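Local coordinates for acetoin utilization protein AcuB, putative (Vibrio cholerae, PDB 2O16), which is of unknown function but carries tandem CBS domains and probably binds a regulatory ligand, perhaps an adenine nucleotide, at residues A[22-27]-A[58-63]; A[28-33]-A[37-42]; A[50-55]-A[78-83]; A[89-94]-A[98-103]; A[112-117]-A[122-127]. One frame throughout, in Å; residues are numbered along the deposited sequence.

Interaction 1 of 5, residues A[22-27]-A[58-63]; sequences HTLNDA and LAAQES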
# COMPACT_ATOMS: atom_id res chain seq x y z
N HIS A 22 -12.19 -8.92 8.61
CA HIS A 22 -11.33 -10.05 8.27
C HIS A 22 -10.16 -10.05 9.25
O HIS A 22 -10.05 -9.13 10.08
CB HIS A 22 -10.90 -9.98 6.82
CG HIS A 22 -11.85 -10.66 5.89
ND1 HIS A 22 -13.21 -10.44 5.93
CD2 HIS A 22 -11.64 -11.57 4.89
CE1 HIS A 22 -13.80 -11.18 5.01
NE2 HIS A 22 -12.87 -11.86 4.35
N THR A 23 -9.34 -11.10 9.23
CA THR A 23 -8.41 -11.29 10.34
C THR A 23 -6.94 -11.20 9.89
O THR A 23 -6.66 -11.13 8.66
CB THR A 23 -8.60 -12.68 10.97
OG1 THR A 23 -8.17 -13.67 10.04
CG2 THR A 23 -10.08 -12.92 11.35
N LEU A 24 -6.05 -11.18 10.87
CA LEU A 24 -4.59 -11.36 10.63
C LEU A 24 -4.33 -12.57 9.72
O LEU A 24 -3.54 -12.50 8.75
CB LEU A 24 -3.83 -11.54 11.95
CG LEU A 24 -2.29 -11.51 11.87
CD1 LEU A 24 -1.72 -10.95 13.16
CD2 LEU A 24 -1.71 -12.88 11.56
N ASN A 25 -5.02 -13.68 10.02
CA ASN A 25 -4.86 -14.91 9.25
C ASN A 25 -5.22 -14.74 7.79
O ASN A 25 -4.51 -15.23 6.91
CB ASN A 25 -5.70 -16.03 9.88
CG ASN A 25 -5.10 -17.41 9.62
OD1 ASN A 25 -3.89 -17.56 9.53
ND2 ASN A 25 -5.97 -18.43 9.51
N ASP A 26 -6.31 -14.03 7.50
CA ASP A 26 -6.69 -13.72 6.13
C ASP A 26 -5.64 -12.87 5.41
O ASP A 26 -5.34 -13.12 4.24
CB ASP A 26 -8.02 -12.97 6.07
CG ASP A 26 -9.18 -13.76 6.66
OD1 ASP A 26 -9.23 -15.00 6.45
OD2 ASP A 26 -10.03 -13.13 7.30
N ALA A 27 -5.14 -11.84 6.09
CA ALA A 27 -4.13 -10.95 5.48
C ALA A 27 -2.83 -11.74 5.24
O ALA A 27 -2.20 -11.59 4.19
CB ALA A 27 -3.87 -9.74 6.41
N LEU A 58 3.67 -9.52 11.33
CA LEU A 58 4.77 -10.17 12.04
C LEU A 58 4.89 -9.64 13.47
O LEU A 58 5.07 -10.42 14.41
CB LEU A 58 6.11 -10.04 11.28
CG LEU A 58 6.29 -10.80 9.96
CD1 LEU A 58 7.61 -10.39 9.32
CD2 LEU A 58 6.22 -12.34 10.11
N ALA A 59 4.75 -8.33 13.65
CA ALA A 59 4.77 -7.76 15.01
C ALA A 59 3.60 -8.22 15.90
O ALA A 59 3.77 -8.43 17.10
CB ALA A 59 4.81 -6.25 14.95
N ALA A 60 2.40 -8.36 15.32
CA ALA A 60 1.27 -8.83 16.12
C ALA A 60 1.48 -10.30 16.51
O ALA A 60 1.19 -10.69 17.64
CB ALA A 60 -0.03 -8.68 15.35
N GLN A 61 1.98 -11.10 15.57
CA GLN A 61 2.24 -12.52 15.83
C GLN A 61 3.33 -12.70 16.89
O GLN A 61 3.17 -13.49 17.83
CB GLN A 61 2.59 -13.27 14.54
CG GLN A 61 1.38 -13.54 13.65
CD GLN A 61 1.76 -14.11 12.28
OE1 GLN A 61 1.66 -15.32 12.07
NE2 GLN A 61 2.20 -13.25 11.36
N GLU A 62 4.41 -11.96 16.75
CA GLU A 62 5.50 -11.99 17.72
C GLU A 62 5.05 -11.49 19.10
O GLU A 62 5.41 -12.08 20.12
CB GLU A 62 6.70 -11.19 17.20
CG GLU A 62 7.50 -11.91 16.09
CD GLU A 62 8.25 -10.94 15.17
OE1 GLU A 62 8.43 -9.76 15.55
OE2 GLU A 62 8.65 -11.36 14.06
N SER A 63 4.24 -10.43 19.12
CA SER A 63 3.72 -9.88 20.37
C SER A 63 2.71 -10.81 21.05
O SER A 63 2.34 -10.60 22.21
CB SER A 63 3.11 -8.50 20.13
OG SER A 63 2.07 -8.20 21.06
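Leu24 reaches across to helix 54-64 with both methyls of its fork, each meeting a different residue most closely. CD1 lies 3.6 Å from Ala60 CB, the shortest approach between the segments, while CD2 rests against the side of Gln61. With its CG anti to the backbone N (chi1 -170°), the leucine extends outward from the first turn of helix 24-34 and aims the fork at the second helix. Gln61 runs obliquely past it: its chain is extended as far as CD, and Leu24 CD2 lies against Gln61 CG and the amide group, CG and CD both at 3.8 Å with NE2 little further off. The amide is fixed by other groups, NE2 donating to the carbonyl of Leu57 one turn back and OE1 taking a weak hydrogen bond from Lys28. The two helices are the pair that packs beside the small sheet of a CBS domain, and Leu24 bridges them at the start of the first. That start is closed by a capping box: Asp26 N donates to Thr23 OG1 at 3.2 Å, and Thr23 N returns a bond of 2.9 Å to Asp26 OD2, approaching on the anti side and 35° out of the carboxylate plane. Leu24 also packs on Leu57, as does Ala27.

Interaction 2 of 5, residues A[28-33]-A[37-42]; sequences KHLMEA and RHVPIV. With PO4 (phosphate ion), chain C; PO4 (phosphate ion), chain D.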
# COMPACT_ATOMS: atom_id res chain seq x y z
N LYS A 28 -2.42 -12.53 6.22
CA LYS A 28 -1.29 -13.46 6.03
C LYS A 28 -1.44 -14.33 4.78
O LYS A 28 -0.53 -14.38 3.94
CB LYS A 28 -1.10 -14.33 7.28
CG LYS A 28 0.19 -15.18 7.27
CD LYS A 28 0.07 -16.28 8.33
CE LYS A 28 1.18 -17.34 8.21
NZ LYS A 28 2.34 -17.05 9.13
N HIS A 29 -2.57 -15.02 4.65
CA HIS A 29 -2.85 -15.89 3.51
C HIS A 29 -2.84 -15.16 2.19
O HIS A 29 -2.30 -15.65 1.19
CB HIS A 29 -4.18 -16.64 3.69
CG HIS A 29 -4.16 -17.66 4.79
ND1 HIS A 29 -3.06 -18.47 5.04
CD2 HIS A 29 -5.10 -18.03 5.69
CE1 HIS A 29 -3.33 -19.27 6.06
NE2 HIS A 29 -4.56 -19.02 6.48
N LEU A 30 -3.43 -13.97 2.17
CA LEU A 30 -3.49 -13.18 0.96
C LEU A 30 -2.08 -12.74 0.56
O LEU A 30 -1.73 -12.80 -0.60
CB LEU A 30 -4.39 -11.96 1.19
CG LEU A 30 -4.51 -10.99 0.03
CD1 LEU A 30 -5.16 -11.73 -1.12
CD2 LEU A 30 -5.39 -9.80 0.50
N MET A 31 -1.29 -12.30 1.53
CA MET A 31 0.11 -11.92 1.29
C MET A 31 0.96 -13.08 0.74
O MET A 31 1.72 -12.91 -0.21
CB MET A 31 0.72 -11.40 2.58
CG MET A 31 0.30 -9.93 2.87
SD MET A 31 1.14 -9.31 4.31
CE MET A 31 0.07 -7.89 4.70
N GLU A 32 0.79 -14.26 1.32
CA GLU A 32 1.45 -15.49 0.81
C GLU A 32 0.99 -15.92 -0.59
O GLU A 32 1.82 -16.24 -1.46
CB GLU A 32 1.27 -16.60 1.83
CG GLU A 32 2.06 -16.35 3.10
CD GLU A 32 1.71 -17.32 4.20
OE1 GLU A 32 0.73 -18.10 4.05
OE2 GLU A 32 2.41 -17.28 5.23
N ALA A 33 -0.32 -15.90 -0.83
CA ALA A 33 -0.86 -16.31 -2.12
C ALA A 33 -0.35 -15.46 -3.27
O ALA A 33 -0.07 -15.97 -4.37
CB ALA A 33 -2.39 -16.31 -2.10
N ARG A 37 3.15 -7.63 0.29
CA ARG A 37 3.34 -7.30 1.67
C ARG A 37 2.49 -6.14 2.19
O ARG A 37 2.70 -5.69 3.32
CB ARG A 37 4.82 -7.00 1.94
CG ARG A 37 5.72 -8.26 1.93
CD ARG A 37 7.13 -7.84 2.24
NE ARG A 37 7.72 -7.17 1.09
CZ ARG A 37 7.96 -5.86 1.01
NH1 ARG A 37 7.69 -5.03 2.04
NH2 ARG A 37 8.50 -5.38 -0.10
N HIS A 38 1.51 -5.71 1.41
CA HIS A 38 0.66 -4.59 1.83
C HIS A 38 -0.75 -4.83 1.36
O HIS A 38 -0.97 -5.06 0.17
CB HIS A 38 1.19 -3.25 1.26
CG HIS A 38 2.57 -2.93 1.71
ND1 HIS A 38 3.70 -3.37 1.04
CD2 HIS A 38 3.02 -2.26 2.80
CE1 HIS A 38 4.78 -2.97 1.69
NE2 HIS A 38 4.39 -2.31 2.77
N VAL A 39 -1.68 -4.77 2.31
CA VAL A 39 -3.10 -5.00 2.06
C VAL A 39 -3.88 -3.84 2.67
O VAL A 39 -3.98 -3.75 3.90
CB VAL A 39 -3.59 -6.30 2.68
CG1 VAL A 39 -5.09 -6.52 2.38
CG2 VAL A 39 -2.73 -7.51 2.16
N PRO A 40 -4.41 -2.98 1.82
CA PRO A 40 -5.32 -1.95 2.31
C PRO A 40 -6.61 -2.58 2.93
O PRO A 40 -7.13 -3.63 2.45
CB PRO A 40 -5.63 -1.13 1.05
CG PRO A 40 -4.53 -1.51 0.04
CD PRO A 40 -4.24 -2.92 0.35
N ILE A 41 -7.07 -1.95 4.00
CA ILE A 41 -8.33 -2.30 4.66
C ILE A 41 -9.39 -1.28 4.25
O ILE A 41 -9.17 -0.07 4.38
CB ILE A 41 -8.15 -2.26 6.21
CG1 ILE A 41 -6.95 -3.12 6.68
CG2 ILE A 41 -9.48 -2.59 6.93
CD1 ILE A 41 -6.92 -4.54 6.14
N VAL A 42 -10.53 -1.74 3.73
CA VAL A 42 -11.52 -0.83 3.15
C VAL A 42 -12.91 -1.15 3.68
O VAL A 42 -13.12 -2.24 4.22
CB VAL A 42 -11.55 -0.90 1.60
CG1 VAL A 42 -10.22 -0.41 1.01
CG2 VAL A 42 -11.88 -2.36 1.13
P PO4 C . 4.77 -5.05 -1.99
O1 PO4 C . 3.50 -5.03 -1.18
O2 PO4 C . 5.77 -4.21 -1.22
O3 PO4 C . 5.24 -6.49 -1.97
O4 PO4 C . 4.61 -4.55 -3.41
P PO4 D . 10.64 -2.82 2.19
O1 PO4 D . 9.21 -2.90 2.72
O2 PO4 D . 11.55 -2.28 3.30
O3 PO4 D . 11.12 -4.18 1.73
O4 PO4 D . 10.65 -1.85 1.04
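Helix 24-34 turns back into strand 38-42 in the first CBS domain, a helix-to-strand connection in which Leu30 and Met31 cover one side of the strand while Arg37 and His38 turn their side chains to phosphate. The short helix and strand segments run at 136° to each other with their axes 9.0 Å apart, and Val39 fills the space between. Leu30 CD2 meets both valine methyls, CG1 at 3.8 Å and CG2 at 3.9 Å, whereas Met31 CE reaches CG2 alone, at 3.8 Å. Met31 is extended beyond CG, which lays its thioether alongside the Arg37 backbone and brings the terminal methyl to 3.7 Å from Arg37 O; that carbonyl is itself bonded to the backbone of Gln54.

At the start of the strand the chemistry becomes polar. The chain C phosphate, probably from the crystallisation liquor, is held by the backbone N of Arg37 and by the imidazole of His38. It lies at the edge of that ring, and Thr125 and Ser127 of the second CBS repeat reach the same ion. The cleft between paired CBS domains is where relatives commonly bind adenine nucleotides, so the ion may mark a ligand pocket. Arg37 bends at chi3 (-74°), and its guanidinium lies between two anions: chain C phosphate O2 over one face, offset toward the rim, and chain D phosphate O3 over the opposite face. NH1 donates to O1 of the chain D phosphate at 2.7 Å. His38 ND1 donates to O1 of the chain C phosphate at 2.8 Å, nearly straight at 171°.

Interaction 3 of 5, residues A[50-55]-A[78-83]; sequences GIVSQR and TPLFEV. With PO4 (phosphate ion), chain E.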
# COMPACT_ATOMS: atom_id res chain seq x y z
N GLY A 50 -7.56 1.86 6.46
CA GLY A 50 -6.20 1.62 6.99
C GLY A 50 -5.45 0.67 6.07
O GLY A 50 -5.92 0.35 4.99
N ILE A 51 -4.27 0.19 6.50
CA ILE A 51 -3.49 -0.70 5.70
C ILE A 51 -2.63 -1.57 6.63
O ILE A 51 -2.18 -1.10 7.68
CB ILE A 51 -2.66 0.10 4.62
CG1 ILE A 51 -1.74 -0.83 3.81
CG2 ILE A 51 -1.90 1.27 5.24
CD1 ILE A 51 -1.28 -0.20 2.52
N VAL A 52 -2.47 -2.85 6.29
CA VAL A 52 -1.61 -3.73 7.10
C VAL A 52 -0.43 -4.19 6.24
O VAL A 52 -0.60 -4.51 5.06
CB VAL A 52 -2.41 -4.95 7.68
CG1 VAL A 52 -3.44 -4.47 8.73
CG2 VAL A 52 -3.11 -5.75 6.54
N SER A 53 0.77 -4.16 6.82
CA SER A 53 1.97 -4.62 6.12
C SER A 53 2.36 -5.98 6.67
O SER A 53 1.88 -6.38 7.74
CB SER A 53 3.12 -3.63 6.33
OG SER A 53 3.45 -3.58 7.71
N GLN A 54 3.26 -6.67 5.98
CA GLN A 54 3.85 -7.87 6.56
C GLN A 54 4.46 -7.55 7.92
O GLN A 54 4.34 -8.35 8.88
CB GLN A 54 4.93 -8.46 5.65
CG GLN A 54 5.59 -9.72 6.25
CD GLN A 54 6.76 -10.18 5.40
OE1 GLN A 54 7.87 -9.63 5.49
NE2 GLN A 54 6.51 -11.13 4.54
N ARG A 55 5.10 -6.38 8.04
CA ARG A 55 5.69 -5.99 9.31
C ARG A 55 4.64 -5.89 10.44
O ARG A 55 4.90 -6.27 11.59
CB ARG A 55 6.52 -4.70 9.19
CG ARG A 55 7.20 -4.31 10.54
CD ARG A 55 8.21 -3.19 10.39
NE ARG A 55 8.70 -2.70 11.68
CZ ARG A 55 9.64 -1.77 11.83
NH1 ARG A 55 10.20 -1.20 10.77
NH2 ARG A 55 10.02 -1.40 13.04
N THR A 78 -7.16 -12.31 15.34
CA THR A 78 -7.31 -10.88 15.61
C THR A 78 -7.95 -10.17 14.42
O THR A 78 -7.46 -10.30 13.32
CB THR A 78 -5.95 -10.22 15.88
OG1 THR A 78 -5.27 -10.94 16.90
CG2 THR A 78 -6.16 -8.78 16.33
N PRO A 79 -9.05 -9.43 14.62
CA PRO A 79 -9.60 -8.64 13.52
C PRO A 79 -8.62 -7.57 13.02
O PRO A 79 -7.87 -7.02 13.82
CB PRO A 79 -10.84 -7.99 14.10
CG PRO A 79 -11.17 -8.78 15.31
CD PRO A 79 -9.86 -9.28 15.85
N LEU A 80 -8.58 -7.35 11.71
CA LEU A 80 -7.64 -6.38 11.12
C LEU A 80 -7.80 -4.96 11.67
O LEU A 80 -6.79 -4.25 11.81
CB LEU A 80 -7.71 -6.41 9.58
CG LEU A 80 -7.16 -7.74 9.03
CD1 LEU A 80 -7.63 -8.02 7.64
CD2 LEU A 80 -5.59 -7.83 9.12
N PHE A 81 -9.03 -4.54 11.99
CA PHE A 81 -9.20 -3.22 12.62
C PHE A 81 -8.37 -3.05 13.93
O PHE A 81 -8.01 -1.91 14.29
CB PHE A 81 -10.68 -2.81 12.80
CG PHE A 81 -11.41 -3.53 13.93
CD1 PHE A 81 -11.21 -3.15 15.27
CD2 PHE A 81 -12.31 -4.55 13.65
CE1 PHE A 81 -11.90 -3.81 16.31
CE2 PHE A 81 -13.00 -5.21 14.66
CZ PHE A 81 -12.78 -4.84 16.00
N GLU A 82 -8.08 -4.16 14.61
CA GLU A 82 -7.21 -4.12 15.82
C GLU A 82 -5.72 -4.09 15.49
O GLU A 82 -4.90 -3.72 16.33
CB GLU A 82 -7.51 -5.30 16.76
CG GLU A 82 -8.89 -5.20 17.37
CD GLU A 82 -9.19 -6.23 18.45
OE1 GLU A 82 -8.39 -7.17 18.66
OE2 GLU A 82 -10.25 -6.08 19.09
N VAL A 83 -5.35 -4.54 14.29
CA VAL A 83 -3.94 -4.61 13.91
C VAL A 83 -3.51 -3.33 13.16
O VAL A 83 -2.38 -2.84 13.33
CB VAL A 83 -3.67 -5.87 13.05
CG1 VAL A 83 -2.21 -5.91 12.56
CG2 VAL A 83 -4.01 -7.18 13.86
P PO4 E . 4.79 -0.53 9.67
O1 PO4 E . 3.41 -0.40 10.30
O2 PO4 E . 5.57 -1.50 10.52
O3 PO4 E . 4.71 -1.08 8.23
O4 PO4 E . 5.50 0.81 9.75
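Chi1 of -68° in Val52 sets CG1 anti to the carbonyl carbon, and the same value in Leu80 places its CG likewise, so that the valine fork and the leucine branch meet at about a right angle. Leu80 CD2 sits against the notch between the two valine methyls, 4.0 Å from Val52 CG1 and 4.1 Å from Val52 CG2. Val83, one turn further along the weakly bonded helix 80-83, adds a looser touch, its CG1 lying 4.3 Å from Val52 CG1. One strand residue thus receives two side chains from the same short helix, and the join is entirely apolar. On the strand's other side Ser53 OG donates to O3 of the chain E phosphate at 2.8 Å, an ion probably from the crystallisation liquor. Arg55, extended from CG to NE, runs past it. Ser53 is also the N-cap of helix 54-64, and its own N donates to Asp56.

In the CBS fold Val52 belongs to the antiparallel strand pair 38-42 and 48-53, hydrogen-bonded to Val39 and packed on Val39 and Ile41, with Ala27 of helix 24-34 reaching it as well. Helix 80-83 follows residues 67-75, which are not modelled; its Leu80 bonds through the backbone to His22 and packs on Ile41 of the strand pair and on Ala27 of helix 24-34.

Interaction 4 of 5, residues A[89-94]-A[98-103]; sequences TSVAPQ and KESAIY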
# COMPACT_ATOMS: atom_id res chain seq x y z
N THR A 89 -1.66 7.35 6.01
CA THR A 89 -1.06 8.28 5.05
C THR A 89 -1.54 7.87 3.67
O THR A 89 -1.51 6.68 3.34
CB THR A 89 0.48 8.26 5.14
OG1 THR A 89 0.87 8.54 6.49
CG2 THR A 89 1.13 9.35 4.20
N SER A 90 -1.99 8.84 2.88
CA SER A 90 -2.46 8.57 1.51
C SER A 90 -2.10 9.75 0.61
O SER A 90 -1.57 10.81 1.09
CB SER A 90 -3.99 8.32 1.49
OG SER A 90 -4.66 9.51 1.90
N VAL A 91 -2.36 9.59 -0.69
CA VAL A 91 -2.10 10.64 -1.68
C VAL A 91 -3.20 10.61 -2.74
O VAL A 91 -3.85 9.58 -2.93
CB VAL A 91 -0.69 10.42 -2.33
CG1 VAL A 91 -0.67 9.15 -3.26
CG2 VAL A 91 -0.21 11.67 -3.13
N ALA A 92 -3.40 11.73 -3.44
CA ALA A 92 -4.34 11.78 -4.58
C ALA A 92 -3.70 11.27 -5.87
O ALA A 92 -2.48 11.39 -6.06
CB ALA A 92 -4.88 13.22 -4.78
N PRO A 93 -4.51 10.66 -6.78
CA PRO A 93 -3.95 10.11 -8.02
C PRO A 93 -3.29 11.11 -8.96
O PRO A 93 -2.43 10.72 -9.71
CB PRO A 93 -5.17 9.49 -8.71
CG PRO A 93 -6.32 10.23 -8.15
CD PRO A 93 -5.96 10.42 -6.71
N GLN A 94 -3.67 12.39 -8.89
CA GLN A 94 -3.08 13.39 -9.78
C GLN A 94 -1.74 13.93 -9.25
O GLN A 94 -1.07 14.72 -9.94
CB GLN A 94 -4.07 14.55 -10.01
CG GLN A 94 -4.34 15.38 -8.74
CD GLN A 94 -5.50 14.85 -7.89
OE1 GLN A 94 -6.01 13.73 -8.10
NE2 GLN A 94 -5.96 15.69 -6.95
N LYS A 98 7.50 12.50 -8.72
CA LYS A 98 8.78 12.77 -8.04
C LYS A 98 8.50 13.34 -6.65
O LYS A 98 9.14 12.97 -5.66
CB LYS A 98 9.65 13.76 -8.83
CG LYS A 98 11.07 13.88 -8.25
CD LYS A 98 12.00 14.86 -9.01
CE LYS A 98 11.55 16.30 -8.84
NZ LYS A 98 12.60 17.23 -9.40
N GLU A 99 7.53 14.25 -6.60
CA GLU A 99 7.19 14.88 -5.34
C GLU A 99 6.72 13.83 -4.33
O GLU A 99 7.12 13.86 -3.15
CB GLU A 99 6.11 15.95 -5.55
CG GLU A 99 5.71 16.60 -4.24
CD GLU A 99 4.81 17.81 -4.40
OE1 GLU A 99 4.17 17.98 -5.47
OE2 GLU A 99 4.75 18.60 -3.42
N SER A 100 5.90 12.89 -4.80
CA SER A 100 5.32 11.87 -3.92
C SER A 100 6.40 10.89 -3.46
O SER A 100 6.39 10.47 -2.29
CB SER A 100 4.17 11.13 -4.61
OG SER A 100 3.09 12.03 -4.86
N ALA A 101 7.31 10.53 -4.36
CA ALA A 101 8.45 9.65 -3.97
C ALA A 101 9.35 10.30 -2.93
O ALA A 101 9.81 9.64 -1.97
CB ALA A 101 9.27 9.27 -5.21
N ILE A 102 9.66 11.59 -3.13
CA ILE A 102 10.47 12.33 -2.16
C ILE A 102 9.79 12.34 -0.78
O ILE A 102 10.43 12.14 0.24
CB ILE A 102 10.81 13.77 -2.67
CG1 ILE A 102 11.79 13.69 -3.88
CG2 ILE A 102 11.42 14.60 -1.55
CD1 ILE A 102 11.92 15.03 -4.70
N TYR A 103 8.48 12.55 -0.77
CA TYR A 103 7.67 12.47 0.44
C TYR A 103 7.81 11.10 1.11
O TYR A 103 8.02 11.00 2.32
CB TYR A 103 6.21 12.76 0.10
CG TYR A 103 5.29 12.83 1.32
CD1 TYR A 103 4.96 14.07 1.90
CD2 TYR A 103 4.76 11.66 1.88
CE1 TYR A 103 4.10 14.13 3.01
CE2 TYR A 103 3.93 11.71 2.98
CZ TYR A 103 3.60 12.94 3.54
OH TYR A 103 2.76 12.96 4.63
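Residues 89-92 run extended past one side of helix 97-106 before the chain turns at Pro93 and Gln94, the nearest backbones being those of Val91 and Ser100, whose CA atoms lie 7.8 Å apart. In this second CBS repeat the extended chain lines up beside strand 112-116, bonded through Val91 to Pro113 and Val115, and the helix packs against the side chains of Thr89 and Val91. These two, one residue apart, both point at the helix, while Ser90 between them points away and packs on Val115. Val91 places CG2 anti to its N, with CG1 taking the site between N and the carbonyl carbon (chi1 69°); CG2 then lies 3.7 Å from Ser100 OG. That contact is only van der Waals, since the hydroxyl donates to the carbonyl of Gly96 in the preceding turn. The rest of Ser100 packs on Val7 and Ala95.

One turn on, Tyr103 comes from the opposite direction to meet Thr89. The threonine methyl stands at the rim of the ring, near its plane, so this is an edge contact and not a CH-pi one over the face. The Tyr103 ring also meets that of His107, at about 55°, while Thr89 packs on Leu112 and Ile109. Thr89 CG2 lies 3.9 Å from Tyr103 CE2 and 4.0 Å from Tyr103 OH.

Interaction 5 of 5, residues A[112-117]-A[122-127]; sequences LPVVAK and GIITDS. With PO4 (phosphate ion), chain C.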
# COMPACT_ATOMS: atom_id res chain seq x y z
N LEU A 112 2.16 3.76 -0.14
CA LEU A 112 1.28 4.92 -0.09
C LEU A 112 -0.01 4.60 -0.86
O LEU A 112 0.00 4.53 -2.10
CB LEU A 112 2.04 6.14 -0.64
CG LEU A 112 1.48 7.56 -0.63
CD1 LEU A 112 1.18 8.02 0.83
CD2 LEU A 112 2.48 8.51 -1.33
N PRO A 113 -1.13 4.37 -0.14
CA PRO A 113 -2.44 4.23 -0.78
C PRO A 113 -2.80 5.50 -1.54
O PRO A 113 -2.46 6.58 -1.09
CB PRO A 113 -3.41 4.05 0.39
CG PRO A 113 -2.53 3.63 1.57
CD PRO A 113 -1.20 4.24 1.33
N VAL A 114 -3.47 5.34 -2.68
CA VAL A 114 -3.88 6.44 -3.54
C VAL A 114 -5.40 6.47 -3.46
O VAL A 114 -6.08 5.46 -3.69
CB VAL A 114 -3.42 6.19 -5.02
CG1 VAL A 114 -3.83 7.33 -5.97
CG2 VAL A 114 -1.91 5.94 -5.07
N VAL A 115 -5.94 7.62 -3.08
CA VAL A 115 -7.38 7.75 -2.83
C VAL A 115 -7.95 8.93 -3.63
O VAL A 115 -7.30 9.97 -3.76
CB VAL A 115 -7.69 7.94 -1.33
CG1 VAL A 115 -7.32 6.64 -0.50
CG2 VAL A 115 -6.95 9.13 -0.78
N ALA A 116 -9.15 8.74 -4.17
CA ALA A 116 -9.89 9.80 -4.85
C ALA A 116 -11.28 9.79 -4.21
O ALA A 116 -11.97 8.76 -4.25
CB ALA A 116 -9.96 9.55 -6.32
N LYS A 117 -11.64 10.89 -3.57
CA LYS A 117 -12.96 11.02 -2.89
C LYS A 117 -13.20 9.93 -1.85
O LYS A 117 -14.27 9.31 -1.81
CB LYS A 117 -14.08 10.99 -3.94
CG LYS A 117 -14.04 12.18 -4.91
CD LYS A 117 -15.21 12.09 -5.89
CE LYS A 117 -15.22 13.21 -6.93
NZ LYS A 117 -16.26 12.97 -7.99
N GLY A 122 -5.76 2.96 -5.83
CA GLY A 122 -4.50 2.29 -6.12
C GLY A 122 -3.59 2.31 -4.91
O GLY A 122 -3.94 2.87 -3.89
N ILE A 123 -2.41 1.69 -5.05
CA ILE A 123 -1.34 1.82 -4.04
C ILE A 123 -0.01 2.04 -4.74
O ILE A 123 0.17 1.60 -5.88
CB ILE A 123 -1.20 0.57 -3.12
CG1 ILE A 123 -0.97 -0.73 -3.95
CG2 ILE A 123 -2.44 0.48 -2.17
CD1 ILE A 123 -0.66 -2.02 -3.08
N ILE A 124 0.90 2.75 -4.07
CA ILE A 124 2.28 2.84 -4.53
C ILE A 124 3.12 1.97 -3.62
O ILE A 124 3.14 2.20 -2.40
CB ILE A 124 2.85 4.27 -4.44
CG1 ILE A 124 1.97 5.28 -5.20
CG2 ILE A 124 4.32 4.28 -4.95
CD1 ILE A 124 2.41 6.72 -4.96
N THR A 125 3.82 0.99 -4.17
CA THR A 125 4.72 0.18 -3.35
C THR A 125 6.12 0.16 -3.95
O THR A 125 6.33 0.63 -5.08
CB THR A 125 4.30 -1.31 -3.24
OG1 THR A 125 4.26 -1.87 -4.54
CG2 THR A 125 2.93 -1.46 -2.54
N ASP A 126 7.08 -0.39 -3.19
CA ASP A 126 8.43 -0.54 -3.71
C ASP A 126 8.38 -1.23 -5.10
O ASP A 126 9.13 -0.86 -6.01
CB ASP A 126 9.35 -1.26 -2.71
CG ASP A 126 8.68 -2.46 -2.03
OD1 ASP A 126 7.75 -3.05 -2.61
OD2 ASP A 126 9.09 -2.81 -0.91
N SER A 127 7.48 -2.21 -5.27
CA SER A 127 7.37 -2.90 -6.57
C SER A 127 7.11 -1.93 -7.73
O SER A 127 7.64 -2.10 -8.82
CB SER A 127 6.34 -4.04 -6.54
OG SER A 127 6.61 -4.91 -5.44
P PO4 C . 4.77 -5.05 -1.99
O1 PO4 C . 3.50 -5.03 -1.18
O2 PO4 C . 5.77 -4.21 -1.22
O3 PO4 C . 5.24 -6.49 -1.97
O4 PO4 C . 4.61 -4.55 -3.41
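Leu112 and Ile124 lie side by side on one face of the beta hairpin formed by strands 112-116 and 119-124 in the second CBS repeat, with the tip of the leucine, CD2, 4.0 Å from Ile124 CD1. Val114 shares that face and comes at Ile124 obliquely: its CG2 fits against the flank of the isoleucine, 3.9 Å from CG1. Ile124 is therefore the bump received between two neighbours of the facing strand. Across from Val114 stands Gly122, which, with no side chain, lets the valine lie over its carbonyl, Val114 CB 3.5 Å from Gly122 O. On the reverse face Pro113 opposes Ile123 as a non-hydrogen-bonded pair. Here the fit is shallow: Ile123 CG2 lies between Pro113, whose CA is 4.0 Å away, and Pro40 of the first domain, while CG1, placed between N and the carbonyl carbon (chi1 57°), leads away with CD1.

The backbones hold this relief in register. Leu112 and Ile124 exchange two bonds, and Val114 N donates to Gly122 O, whereas the return bond from Gly122 N is weak. Beyond the strand, Thr125 is the N-cap of helix 126-141, its OG1 accepting a weak bond from Ser127 N. The start of this helix cradles the chain C phosphate. Ser127 OG donates to phosphate O4 at 2.9 Å, and Thr125 OG1 lies equally far from that oxygen.

Interactions 3 and 5 are buried, whereas 1, 2 and 4 are only partly so. Helix 24-34 serves both 1 and 2, which touch where Gln61 meets Lys28; helix 54-64 enters 1 and 3, and the strand pair 38-42 and 48-53 joins 2 to 3. In the other repeat, backbone hydrogen bonds from Val91 to Pro113 and Val115 join 4 to 5. Contacts 1 to 4 are made across their segments by side chains, mostly apolar, while 5 alone is stitched by backbone hydrogen bonds. Interactions 1 and 4 lie on opposite sides of the chain's centre, about 28 Å apart between centres, but 2 and 5 meet through one shared phosphate and the packing of Pro40 on Ile123, at the junction of the two repeats.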